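Local coordinates for tyrocidine synthetase 3 (Brevibacillus brevis, PDB 2JGP), which carries a peptidyl carrier domain next to a condensation domain that probably forms a peptide bond during nonribosomal synthesis of the antibiotic tyrocidine, at residues Ala95-Ser100 against Gln252-Ala257; Arg146-Arg151 against Gln163-Asp168; Ile308-Ala313 against Glu474-Gly479; Thr433-Thr438 against Thr466-Glu471. One frame throughout, in Å; residues are numbered along the deposited sequence.

How the contacts relate
The four contacts fall into two touching pairs, with contacts 1 and 3 about 41 Å apart between centres, on opposite sides of the chain's centre. Contacts 1 and 2 share the small antiparallel sheet of strands 97-98, 160-165 and 152-157. Contact 1 is partly buried and joins that sheet to helix 253-263, mostly through side chains. Contact 2 lies at the surface and relies on backbone carbonyls and an arginine. Contacts 3 and 4 build one four-stranded mixed sheet, its strands 476-483 and 465-471 lying side by side. Both are surface contacts dominated by backbone bonding, antiparallel in 3 and parallel in 4, with side chains finishing the strand ends.

Contact 1 of 4, residues Ala95-Ser100 against Gln252-Ala257; sequences AYYPVS and QYKDFA
Lys254 lays its aliphatic chain over one face of the Tyr97 ring, with CD 3.6 Å from the ring centroid and almost on its normal, a clear CH-pi contact. The lysine starts with CG between its backbone N and carbonyl carbon (chi1 68°) and runs extended to CE, which comes to 3.6 Å from Tyr97 CZ. A bend at chi4 (-66°) lifts the ammonium away from the ring plane, above the CZ end. NZ lies 5.6 Å from the Tyr97 centroid, at most a weak cation-pi attraction, and its salt bridge goes to Glu148.

One helical turn on, Ala257 points its CB at Pro98 O, 3.3 Å away. Beyond it Ser100 OG donates to Tyr253 OH across 2.7 Å, at the ring edge, in plane. That phenol oxygen also bonds to Met370 O. As N-cap of helix 101-113, the Ser100 side chain also caps a backbone N. A water donates to Val99 O and Ala257 O and so bridges the two backbones.

Strand 97-98 edges the small antiparallel sheet beside strand 160-165. Lysine methylenes on an aromatic face at one end, a serine-phenol bond and shared water at the other, hold residues 97-100 along the first turn of helix 253-263.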
loop_
_atom_site.group_PDB
_atom_site.type_symbol
_atom_site.label_atom_id
_atom_site.label_comp_id
_atom_site.label_asym_id
_atom_site.label_seq_id
_atom_site.Cartn_x
_atom_site.Cartn_y
_atom_site.Cartn_z
ATOM N N ALA A 95 0.554 13.187 27.463
ATOM C CA ALA A 95 1.723 14.036 27.207
ATOM C C ALA A 95 2.422 13.635 25.913
ATOM O O ALA A 95 2.846 14.490 25.132
ATOM C CB ALA A 95 2.702 13.964 28.389
ATOM N N TYR A 96 2.535 12.328 25.697
ATOM C CA TYR A 96 3.117 11.765 24.487
ATOM C C TYR A 96 2.280 10.576 24.064
ATOM O O TYR A 96 1.511 10.037 24.860
ATOM C CB TYR A 96 4.542 11.272 24.737
ATOM C CG TYR A 96 5.495 12.299 25.284
ATOM C CD1 TYR A 96 5.709 12.410 26.653
ATOM C CD2 TYR A 96 6.212 13.138 24.436
ATOM C CE1 TYR A 96 6.593 13.340 27.169
ATOM C CE2 TYR A 96 7.102 14.074 24.942
ATOM C CZ TYR A 96 7.286 14.168 26.311
ATOM O OH TYR A 96 8.156 15.084 26.827
ATOM N N TYR A 97 2.451 10.155 22.817
ATOM C CA TYR A 97 1.730 9.002 22.288
ATOM C C TYR A 97 2.718 8.022 21.673
ATOM O O TYR A 97 3.755 8.436 21.149
ATOM C CB TYR A 97 0.695 9.456 21.264
ATOM C CG TYR A 97 -0.279 10.459 21.829
ATOM C CD1 TYR A 97 -0.018 11.825 21.769
ATOM C CD2 TYR A 97 -1.454 10.042 22.446
ATOM C CE1 TYR A 97 -0.907 12.750 22.300
ATOM C CE2 TYR A 97 -2.352 10.957 22.976
ATOM C CZ TYR A 97 -2.072 12.306 22.905
ATOM O OH TYR A 97 -2.965 13.206 23.432
ATOM N N PRO A 98 2.403 6.714 21.728
ATOM C CA PRO A 98 3.331 5.785 21.103
ATOM C C PRO A 98 3.452 6.055 19.608
ATOM O O PRO A 98 2.502 6.536 18.982
ATOM C CB PRO A 98 2.690 4.409 21.355
ATOM C CG PRO A 98 1.240 4.695 21.598
ATOM C CD PRO A 98 1.216 6.031 22.277
ATOM N N VAL A 99 4.617 5.763 19.043
ATOM C CA VAL A 99 4.748 5.715 17.593
ATOM C C VAL A 99 4.162 4.410 17.067
ATOM O O VAL A 99 4.067 3.427 17.798
ATOM C CB VAL A 99 6.214 5.844 17.139
ATOM C CG1 VAL A 99 6.762 7.201 17.530
ATOM C CG2 VAL A 99 7.067 4.721 17.721
ATOM N N SER A 100 3.736 4.421 15.807
ATOM C CA SER A 100 3.393 3.187 15.117
ATOM C C SER A 100 4.667 2.380 14.856
ATOM O O SER A 100 5.787 2.906 14.950
ATOM C CB SER A 100 2.690 3.493 13.806
ATOM O OG SER A 100 3.554 4.183 12.926
ATOM N N GLN A 252 -7.637 10.439 14.301
ATOM C CA GLN A 252 -6.309 10.955 13.953
ATOM C C GLN A 252 -5.247 9.869 14.040
ATOM O O GLN A 252 -5.499 8.769 14.526
ATOM C CB GLN A 252 -5.945 12.161 14.826
ATOM C CG GLN A 252 -6.302 13.505 14.184
ATOM C CD GLN A 252 -5.348 13.903 13.066
ATOM O OE1 GLN A 252 -4.382 13.185 12.757
ATOM N NE2 GLN A 252 -5.617 15.054 12.443
ATOM N N TYR A 253 -4.052 10.164 13.529
ATOM C CA TYR A 253 -2.994 9.155 13.488
ATOM C C TYR A 253 -2.664 8.609 14.875
ATOM O O TYR A 253 -2.471 7.410 15.034
ATOM C CB TYR A 253 -1.715 9.678 12.819
ATOM C CG TYR A 253 -0.773 8.559 12.445
ATOM C CD1 TYR A 253 -0.963 7.837 11.277
ATOM C CD2 TYR A 253 0.286 8.193 13.275
ATOM C CE1 TYR A 253 -0.129 6.793 10.932
ATOM C CE2 TYR A 253 1.132 7.155 12.934
ATOM C CZ TYR A 253 0.923 6.456 11.757
ATOM O OH TYR A 253 1.761 5.425 11.400
ATOM N N LYS A 254 -2.621 9.473 15.885
ATOM C CA LYS A 254 -2.271 9.019 17.238
ATOM C C LYS A 254 -3.284 8.001 17.777
ATOM O O LYS A 254 -2.923 7.130 18.565
ATOM C CB LYS A 254 -2.114 10.197 18.206
ATOM C CG LYS A 254 -3.382 10.963 18.550
ATOM C CD LYS A 254 -3.016 12.172 19.401
ATOM C CE LYS A 254 -4.232 12.825 20.025
ATOM N NZ LYS A 254 -5.127 13.435 19.012
ATOM N N ASP A 255 -4.536 8.110 17.332
ATOM C CA ASP A 255 -5.579 7.145 17.695
ATOM C C ASP A 255 -5.233 5.770 17.125
ATOM O O ASP A 255 -5.345 4.748 17.816
ATOM C CB ASP A 255 -6.953 7.589 17.171
ATOM C CG ASP A 255 -7.402 8.930 17.729
ATOM O OD1 ASP A 255 -7.151 9.213 18.925
ATOM O OD2 ASP A 255 -8.050 9.697 16.973
ATOM N N PHE A 256 -4.815 5.750 15.862
ATOM C CA PHE A 256 -4.349 4.525 15.220
ATOM C C PHE A 256 -3.126 3.962 15.938
ATOM O O PHE A 256 -3.066 2.765 16.200
ATOM C CB PHE A 256 -4.031 4.766 13.729
ATOM C CG PHE A 256 -3.180 3.692 13.104
ATOM C CD1 PHE A 256 -3.723 2.451 12.783
ATOM C CD2 PHE A 256 -1.841 3.921 12.825
ATOM C CE1 PHE A 256 -2.945 1.466 12.217
ATOM C CE2 PHE A 256 -1.059 2.945 12.259
ATOM C CZ PHE A 256 -1.602 1.713 11.951
ATOM N N ALA A 257 -2.148 4.820 16.244
ATOM C CA ALA A 257 -0.915 4.386 16.922
ATOM C C ALA A 257 -1.160 3.795 18.317
ATOM O O ALA A 257 -0.577 2.765 18.686
ATOM C CB ALA A 257 0.093 5.542 16.996
HETATM O O HOH W 1 1.992 1.850 18.562
#

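Contact 2 of 4, residues Arg146-Arg151 against Gln163-Asp168; sequences RHESLR and QNIHED
Arg151 turns CG anti to its own carbonyl carbon (chi1 -68°); the chain then runs straight through chi2 and bends once, at chi3 (-75°), which folds the guanidinium round until NH1 donates to His166 O at 3.0 Å. The accepting oxygen lies close to the guanidinium plane, while the donor stands tilted from the plane of the carbonyl. In return, His166 N donates to Arg151 O over 2.8 Å, a fairly straight bond (160° at the hydrogen). The two residues therefore hold each other twice, once by backbone and once by side chain. The histidine ring keeps its edge to the same carbonyl, CD2 lying 3.3 Å from Arg151 O, and its NE2 is bonded to Ser153 OG.

Glu148 crosses Ile165 at about a right angle, CD resting 3.9 Å from the CG2 methyl; its carboxylate is held by Lys254. Farther along, a water donates to Ser149 OG and, weakly, to Gln163 OE1.

Strands 152-157 and 160-165 form a hairpin, and the Arg151-His166 backbone bond carries its pairing just beyond the strand ends. The remaining guanidinium nitrogens turn to the end of helix 133-146, NE to Ile144 O and NH2 weakly to Ala145 O. One charged group thus collects carbonyls from both the helix end and the hairpin, probably easing the partial negative charge gathered there.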
loop_
_atom_site.group_PDB
_atom_site.type_symbol
_atom_site.label_atom_id
_atom_site.label_comp_id
_atom_site.label_asym_id
_atom_site.label_seq_id
_atom_site.Cartn_x
_atom_site.Cartn_y
_atom_site.Cartn_z
ATOM N N ARG A 146 -4.960 21.591 10.431
ATOM C CA ARG A 146 -5.931 20.507 10.235
ATOM C C ARG A 146 -5.384 19.119 10.553
ATOM O O ARG A 146 -6.082 18.298 11.153
ATOM C CB ARG A 146 -6.444 20.528 8.788
ATOM C CG ARG A 146 -7.326 19.352 8.385
ATOM C CD ARG A 146 -7.894 19.587 6.990
ATOM N NE ARG A 146 -8.544 18.402 6.429
ATOM C CZ ARG A 146 -9.754 17.972 6.779
ATOM N NH1 ARG A 146 -10.443 18.586 7.730
ATOM N NH2 ARG A 146 -10.260 16.899 6.193
ATOM N N HIS A 147 -4.152 18.851 10.131
ATOM C CA HIS A 147 -3.588 17.505 10.194
ATOM C C HIS A 147 -2.547 17.387 11.301
ATOM O O HIS A 147 -1.467 17.965 11.198
ATOM C CB HIS A 147 -2.967 17.144 8.839
ATOM C CG HIS A 147 -3.966 17.037 7.730
ATOM N ND1 HIS A 147 -4.946 16.067 7.705
ATOM C CD2 HIS A 147 -4.148 17.782 6.615
ATOM C CE1 HIS A 147 -5.685 16.218 6.621
ATOM N NE2 HIS A 147 -5.222 17.250 5.942
ATOM N N GLU A 148 -2.874 16.635 12.357
ATOM C CA GLU A 148 -1.994 16.500 13.522
ATOM C C GLU A 148 -0.620 15.962 13.164
ATOM O O GLU A 148 0.360 16.266 13.851
ATOM C CB GLU A 148 -2.603 15.589 14.597
ATOM C CG GLU A 148 -3.570 16.271 15.527
ATOM C CD GLU A 148 -3.965 15.415 16.727
ATOM O OE1 GLU A 148 -3.623 14.210 16.780
ATOM O OE2 GLU A 148 -4.639 15.965 17.620
ATOM N N SER A 149 -0.543 15.148 12.114
ATOM C CA SER A 149 0.744 14.618 11.669
ATOM C C SER A 149 1.702 15.740 11.251
ATOM O O SER A 149 2.917 15.603 11.386
ATOM C CB SER A 149 0.556 13.616 10.530
ATOM O OG SER A 149 -0.029 12.415 11.022
ATOM N N LEU A 150 1.154 16.848 10.760
ATOM C CA LEU A 150 1.968 18.015 10.402
ATOM C C LEU A 150 2.337 18.893 11.610
ATOM O O LEU A 150 3.031 19.910 11.455
ATOM C CB LEU A 150 1.247 18.865 9.345
ATOM C CG LEU A 150 0.951 18.156 8.018
ATOM C CD1 LEU A 150 0.331 19.128 7.025
ATOM C CD2 LEU A 150 2.218 17.503 7.439
ATOM N N ARG A 151 1.861 18.520 12.797
ATOM C CA ARG A 151 2.247 19.187 14.039
ATOM C C ARG A 151 2.903 18.199 15.009
ATOM O O ARG A 151 2.968 18.445 16.213
ATOM C CB ARG A 151 1.023 19.849 14.674
ATOM C CG ARG A 151 0.501 21.019 13.847
ATOM C CD ARG A 151 -0.776 21.634 14.408
ATOM N NE ARG A 151 -1.975 20.818 14.156
ATOM C CZ ARG A 151 -2.654 20.136 15.076
ATOM N NH1 ARG A 151 -2.275 20.118 16.349
ATOM N NH2 ARG A 151 -3.730 19.452 14.716
ATOM N N GLN A 163 5.530 10.084 19.793
ATOM C CA GLN A 163 4.966 11.220 19.088
ATOM C C GLN A 163 4.657 12.333 20.067
ATOM O O GLN A 163 4.009 12.110 21.092
ATOM C CB GLN A 163 3.679 10.823 18.375
ATOM C CG GLN A 163 3.846 9.708 17.384
ATOM C CD GLN A 163 2.586 9.468 16.595
ATOM O OE1 GLN A 163 2.277 10.214 15.663
ATOM N NE2 GLN A 163 1.833 8.431 16.975
ATOM N N ASN A 164 5.133 13.529 19.743
ATOM C CA ASN A 164 4.875 14.726 20.519
ATOM C C ASN A 164 4.008 15.634 19.654
ATOM O O ASN A 164 4.467 16.166 18.648
ATOM C CB ASN A 164 6.203 15.388 20.900
ATOM C CG ASN A 164 6.046 16.508 21.913
ATOM O OD1 ASN A 164 4.938 16.888 22.280
ATOM N ND2 ASN A 164 7.177 17.051 22.367
ATOM N N ILE A 165 2.739 15.769 20.029
ATOM C CA ILE A 165 1.768 16.508 19.224
ATOM C C ILE A 165 1.713 17.938 19.726
ATOM O O ILE A 165 1.449 18.170 20.910
ATOM C CB ILE A 165 0.350 15.891 19.326
ATOM C CG1 ILE A 165 0.396 14.375 19.114
ATOM C CG2 ILE A 165 -0.592 16.538 18.320
ATOM C CD1 ILE A 165 0.931 13.956 17.800
ATOM N N HIS A 166 1.955 18.894 18.829
ATOM C CA HIS A 166 1.992 20.300 19.210
ATOM C C HIS A 166 0.712 21.037 18.840
ATOM O O HIS A 166 0.218 20.948 17.720
ATOM C CB HIS A 166 3.206 20.994 18.593
ATOM C CG HIS A 166 4.510 20.392 19.011
ATOM N ND1 HIS A 166 5.168 20.765 20.164
ATOM C CD2 HIS A 166 5.270 19.431 18.438
ATOM C CE1 HIS A 166 6.283 20.066 20.277
ATOM N NE2 HIS A 166 6.370 19.248 19.241
ATOM N N GLU A 167 0.164 21.704 19.847
ATOM C CA GLU A 167 -0.898 22.703 19.735
ATOM C C GLU A 167 -0.824 23.557 18.457
ATOM O O GLU A 167 -1.722 23.505 17.609
ATOM C CB GLU A 167 -0.861 23.635 20.972
ATOM C CG GLU A 167 0.022 23.175 22.184
ATOM C CD GLU A 167 1.543 23.173 21.909
ATOM O OE1 GLU A 167 2.060 24.116 21.268
ATOM O OE2 GLU A 167 2.222 22.218 22.349
ATOM N N ASP A 168 0.243 24.348 18.354
ATOM C CA ASP A 168 0.507 25.235 17.219
ATOM C C ASP A 168 1.978 25.087 16.858
ATOM O O ASP A 168 2.789 24.763 17.721
ATOM C CB ASP A 168 0.248 26.697 17.589
ATOM C CG ASP A 168 -1.213 26.988 17.877
ATOM O OD1 ASP A 168 -2.049 26.866 16.955
ATOM O OD2 ASP A 168 -1.524 27.358 19.028
HETATM O O HOH W 2 1.999 11.007 12.428
#

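Contact 3 of 4, residues Ile308-Ala313 against Glu474-Gly479; sequences IGAGKA and EEMTIG
Glu475 reaches across to Gly311, where OE1 accepts the backbone N at 2.7 Å, met nearly along its C-O bond. The glutamate sets CG between its own N and carbonyl carbon (chi1 53°) and then runs extended, which lays the carboxylate over the backbone of Gly309, its OE1 3.4 Å from Gly309 CA. Next along, Ala310 N donates to Met476 O over 2.8 Å, and Ala310 CB meets the methionine's terminal methyl, CE, at 3.5 Å. A turn at chi3 (70°) brings that methyl in.

Beyond this the two chains run as antiparallel strands. Ile308 and Ile478 are a hydrogen-bonded pair, their N and O atoms bonded both ways; the bond from Ile478 N to Ile308 O, at 2.8 Å, is almost straight. Gly309 and Thr477 make the non-hydrogen-bonded pair that follows, with CA atoms only 4.3 Å apart.

In the second shell Thr315 OG1 bonds to both Gly311 O and Met476 N, tying the first turn of helix 312-325, for which Gly311 is the N-cap residue, to the start of strand 476-483. Helix 489-508 packs on the Ile308 and Ile478 side through Ser496, Phe499 and Leu500, while Met476 lies against Leu318 of helix 312-325. Strand 303-309 is an outermost strand of the sheet, and strand 465-471 flanks 476-483 on the other side.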
loop_
_atom_site.group_PDB
_atom_site.type_symbol
_atom_site.label_atom_id
_atom_site.label_comp_id
_atom_site.label_asym_id
_atom_site.label_seq_id
_atom_site.Cartn_x
_atom_site.Cartn_y
_atom_site.Cartn_z
ATOM N N ILE A 308 5.693 0.080 -21.113
ATOM C CA ILE A 308 5.095 -0.391 -22.362
ATOM C C ILE A 308 3.587 -0.550 -22.185
ATOM O O ILE A 308 3.123 -0.944 -21.115
ATOM C CB ILE A 308 5.733 -1.728 -22.826
ATOM C CG1 ILE A 308 5.247 -2.104 -24.231
ATOM C CG2 ILE A 308 5.428 -2.846 -21.846
ATOM C CD1 ILE A 308 6.123 -3.124 -24.925
ATOM N N GLY A 309 2.831 -0.225 -23.233
ATOM C CA GLY A 309 1.377 -0.368 -23.214
ATOM C C GLY A 309 0.947 -1.787 -23.526
ATOM O O GLY A 309 1.524 -2.434 -24.399
ATOM N N ALA A 310 -0.075 -2.265 -22.821
ATOM C CA ALA A 310 -0.604 -3.618 -23.029
ATOM C C ALA A 310 -1.555 -3.689 -24.226
ATOM O O ALA A 310 -1.819 -4.771 -24.752
ATOM C CB ALA A 310 -1.309 -4.101 -21.775
ATOM N N GLY A 311 -2.070 -2.536 -24.648
ATOM C CA GLY A 311 -3.071 -2.469 -25.704
ATOM C C GLY A 311 -4.474 -2.586 -25.131
ATOM O O GLY A 311 -4.679 -3.208 -24.087
ATOM N N LYS A 312 -5.440 -1.989 -25.823
ATOM C CA LYS A 312 -6.842 -2.020 -25.388
ATOM C C LYS A 312 -7.426 -3.429 -25.340
ATOM O O LYS A 312 -8.116 -3.787 -24.384
ATOM C CB LYS A 312 -7.704 -1.167 -26.319
ATOM C CG LYS A 312 -7.465 0.309 -26.173
ATOM C CD LYS A 312 -8.352 1.119 -27.091
ATOM C CE LYS A 312 -7.981 2.593 -27.029
ATOM N NZ LYS A 312 -8.766 3.406 -27.995
ATOM N N ALA A 313 -7.161 -4.216 -26.379
ATOM C CA ALA A 313 -7.765 -5.541 -26.520
ATOM C C ALA A 313 -7.363 -6.466 -25.375
ATOM O O ALA A 313 -8.212 -7.126 -24.778
ATOM C CB ALA A 313 -7.374 -6.157 -27.856
ATOM N N GLU A 474 -7.059 4.385 -21.690
ATOM C CA GLU A 474 -7.078 3.813 -23.039
ATOM C C GLU A 474 -6.229 2.540 -23.142
ATOM O O GLU A 474 -6.156 1.934 -24.206
ATOM C CB GLU A 474 -6.678 4.850 -24.106
ATOM C CG GLU A 474 -5.204 5.251 -24.164
ATOM C CD GLU A 474 -4.819 6.247 -23.088
ATOM O OE1 GLU A 474 -4.544 7.419 -23.425
ATOM O OE2 GLU A 474 -4.802 5.856 -21.902
ATOM N N GLU A 475 -5.583 2.154 -22.041
ATOM C CA GLU A 475 -4.961 0.832 -21.906
ATOM C C GLU A 475 -4.301 0.684 -20.541
ATOM O O GLU A 475 -4.072 1.666 -19.838
ATOM C CB GLU A 475 -3.911 0.575 -22.995
ATOM C CG GLU A 475 -2.842 1.655 -23.116
ATOM C CD GLU A 475 -1.745 1.295 -24.100
ATOM O OE1 GLU A 475 -1.676 0.127 -24.540
ATOM O OE2 GLU A 475 -0.942 2.188 -24.435
ATOM N N MET A 476 -4.008 -0.558 -20.176
ATOM C CA MET A 476 -3.139 -0.841 -19.049
ATOM C C MET A 476 -1.698 -0.710 -19.538
ATOM O O MET A 476 -1.358 -1.212 -20.608
ATOM C CB MET A 476 -3.388 -2.255 -18.531
ATOM C CG MET A 476 -2.575 -2.626 -17.305
ATOM S SD MET A 476 -2.583 -4.400 -16.997
ATOM C CE MET A 476 -1.596 -4.988 -18.373
ATOM N N THR A 477 -0.865 -0.018 -18.763
ATOM C CA THR A 477 0.560 0.077 -19.057
ATOM C C THR A 477 1.342 -0.717 -18.023
ATOM O O THR A 477 0.925 -0.829 -16.869
ATOM C CB THR A 477 1.055 1.529 -19.043
ATOM O OG1 THR A 477 0.901 2.076 -17.730
ATOM C CG2 THR A 477 0.279 2.373 -20.045
ATOM N N ILE A 478 2.471 -1.264 -18.460
ATOM C CA ILE A 478 3.345 -2.077 -17.626
ATOM C C ILE A 478 4.662 -1.330 -17.433
ATOM O O ILE A 478 5.360 -1.042 -18.405
ATOM C CB ILE A 478 3.599 -3.452 -18.294
ATOM C CG1 ILE A 478 2.301 -4.261 -18.339
ATOM C CG2 ILE A 478 4.657 -4.250 -17.544
ATOM C CD1 ILE A 478 1.751 -4.599 -16.968
ATOM N N GLY A 479 4.977 -1.002 -16.180
ATOM C CA GLY A 479 6.217 -0.305 -15.837
ATOM C C GLY A 479 7.134 -1.201 -15.023
ATOM O O GLY A 479 6.673 -1.938 -14.147
#

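Contact 4 of 4, residues Thr433-Thr438 against Thr466-Glu471; sequences TFQNST and TFSATE
Ala469 O is approached from two consecutive residues of the adjacent strand: Gln435 N donates to it at 3.0 Å in the carbonyl plane, and Phe434 CA makes a CA-H...O contact at 3.2 Å. This belongs to a parallel pair of strands, 430-435 on the outside of the mixed four-stranded sheet and 465-471 beside it. Between them the chain departs to contribute strand 447-451 to the five-stranded sheet, consistent with the crossover that links the two halves of a condensation domain.

The pairing is regular: Thr433 N bonds to Phe467 O, Ala469 N to Thr433 O at 2.9 Å, and Glu471 N to Gln435 O in a nearly straight bond (174°). On the face carrying Thr433 and Ser468, Thr433 OG1 and Ser468 OG lie 3.0 Å apart, close enough to share a hydrogen bond, though the proton may go to another acceptor. On the other face Phe434 holds CG anti to its backbone N (chi1 173°), which brings CD1 to 3.7 Å from Ala469 CB. Leu329, Tyr330 and Leu333 of helix 329-345 also touch this ring.

At the strand end Glu471 divides its carboxylate, OE2 bonding to His319 NE2. Its OE1 sits at the edge of the Phe434 ring, 4.0 Å from CZ. Asn436 lies alongside, its amide only 13° from coplanar with the carboxylate, and ND2 gives Glu471 OE1 a weak hydrogen bond of 3.3 Å.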
loop_
_atom_site.group_PDB
_atom_site.type_symbol
_atom_site.label_atom_id
_atom_site.label_comp_id
_atom_site.label_asym_id
_atom_site.label_seq_id
_atom_site.Cartn_x
_atom_site.Cartn_y
_atom_site.Cartn_z
ATOM N N THR A 433 2.906 -3.747 -7.942
ATOM C CA THR A 433 1.830 -2.785 -7.633
ATOM C C THR A 433 0.871 -2.613 -8.806
ATOM O O THR A 433 1.246 -2.814 -9.955
ATOM C CB THR A 433 2.367 -1.386 -7.241
ATOM O OG1 THR A 433 2.912 -0.722 -8.391
ATOM C CG2 THR A 433 3.433 -1.489 -6.156
ATOM N N PHE A 434 -0.371 -2.241 -8.502
ATOM C CA PHE A 434 -1.378 -1.959 -9.531
ATOM C C PHE A 434 -2.153 -0.699 -9.141
ATOM O O PHE A 434 -2.638 -0.593 -8.016
ATOM C CB PHE A 434 -2.315 -3.162 -9.714
ATOM C CG PHE A 434 -3.484 -2.894 -10.629
ATOM C CD1 PHE A 434 -3.279 -2.581 -11.965
ATOM C CD2 PHE A 434 -4.790 -2.945 -10.150
ATOM C CE1 PHE A 434 -4.346 -2.322 -12.811
ATOM C CE2 PHE A 434 -5.867 -2.691 -10.993
ATOM C CZ PHE A 434 -5.644 -2.379 -12.327
ATOM N N GLN A 435 -2.243 0.262 -10.061
ATOM C CA GLN A 435 -2.890 1.554 -9.790
ATOM C C GLN A 435 -3.867 1.926 -10.908
ATOM O O GLN A 435 -3.845 1.320 -11.980
ATOM C CB GLN A 435 -1.840 2.664 -9.639
ATOM C CG GLN A 435 -0.548 2.264 -8.908
ATOM C CD GLN A 435 0.564 1.812 -9.853
ATOM O OE1 GLN A 435 0.922 0.631 -9.898
ATOM N NE2 GLN A 435 1.111 2.755 -10.612
ATOM N N ASN A 436 -4.711 2.928 -10.649
ATOM C CA ASN A 436 -5.690 3.422 -11.629
ATOM C C ASN A 436 -5.417 4.871 -12.062
ATOM O O ASN A 436 -6.226 5.766 -11.795
ATOM C CB ASN A 436 -7.115 3.318 -11.061
ATOM C CG ASN A 436 -7.666 1.901 -11.099
ATOM O OD1 ASN A 436 -7.980 1.319 -10.060
ATOM N ND2 ASN A 436 -7.803 1.347 -12.301
ATOM N N SER A 437 -4.282 5.092 -12.728
ATOM C CA SER A 437 -3.935 6.401 -13.309
ATOM C C SER A 437 -3.969 7.534 -12.277
ATOM O O SER A 437 -4.031 7.279 -11.076
ATOM C CB SER A 437 -4.880 6.726 -14.476
ATOM O OG SER A 437 -4.420 7.841 -15.220
ATOM N N THR A 438 -3.889 8.777 -12.753
ATOM C CA THR A 438 -4.213 9.969 -11.951
ATOM C C THR A 438 -3.770 11.264 -12.635
ATOM O O THR A 438 -2.602 11.650 -12.558
ATOM C CB THR A 438 -3.639 9.928 -10.502
ATOM O OG1 THR A 438 -4.466 9.096 -9.679
ATOM C CG2 THR A 438 -3.609 11.326 -9.883
ATOM N N THR A 466 10.845 -3.427 -9.425
ATOM C CA THR A 466 9.476 -3.169 -9.014
ATOM C C THR A 466 8.621 -3.154 -10.268
ATOM O O THR A 466 8.874 -2.367 -11.185
ATOM C CB THR A 466 9.351 -1.817 -8.298
ATOM O OG1 THR A 466 10.100 -1.857 -7.079
ATOM C CG2 THR A 466 7.894 -1.496 -7.994
ATOM N N PHE A 467 7.622 -4.036 -10.302
ATOM C CA PHE A 467 6.767 -4.212 -11.466
ATOM C C PHE A 467 5.467 -3.471 -11.178
ATOM O O PHE A 467 4.811 -3.760 -10.186
ATOM C CB PHE A 467 6.505 -5.706 -11.686
ATOM C CG PHE A 467 5.657 -6.012 -12.889
ATOM C CD1 PHE A 467 6.241 -6.429 -14.075
ATOM C CD2 PHE A 467 4.272 -5.899 -12.832
ATOM C CE1 PHE A 467 5.462 -6.719 -15.183
ATOM C CE2 PHE A 467 3.493 -6.185 -13.938
ATOM C CZ PHE A 467 4.090 -6.597 -15.113
ATOM N N SER A 468 5.118 -2.508 -12.025
ATOM C CA SER A 468 3.954 -1.654 -11.806
ATOM C C SER A 468 2.994 -1.702 -12.986
ATOM O O SER A 468 3.369 -1.370 -14.110
ATOM C CB SER A 468 4.388 -0.208 -11.587
ATOM O OG SER A 468 5.085 -0.072 -10.363
ATOM N N ALA A 469 1.758 -2.116 -12.732
ATOM C CA ALA A 469 0.707 -2.042 -13.739
ATOM C C ALA A 469 -0.133 -0.797 -13.454
ATOM O O ALA A 469 -0.497 -0.544 -12.305
ATOM C CB ALA A 469 -0.148 -3.298 -13.708
ATOM N N THR A 470 -0.411 -0.009 -14.488
ATOM C CA THR A 470 -1.221 1.199 -14.340
ATOM C C THR A 470 -2.311 1.247 -15.409
ATOM O O THR A 470 -2.018 1.214 -16.603
ATOM C CB THR A 470 -0.352 2.469 -14.434
ATOM O OG1 THR A 470 0.678 2.415 -13.438
ATOM C CG2 THR A 470 -1.190 3.722 -14.221
ATOM N N GLU A 471 -3.565 1.321 -14.966
ATOM C CA GLU A 471 -4.702 1.414 -15.877
ATOM C C GLU A 471 -4.885 2.873 -16.286
ATOM O O GLU A 471 -5.332 3.689 -15.485
ATOM C CB GLU A 471 -5.963 0.860 -15.210
ATOM C CG GLU A 471 -7.147 0.729 -16.150
ATOM C CD GLU A 471 -7.953 -0.537 -15.912
ATOM O OE1 GLU A 471 -8.421 -0.763 -14.773
ATOM O OE2 GLU A 471 -8.118 -1.306 -16.878
#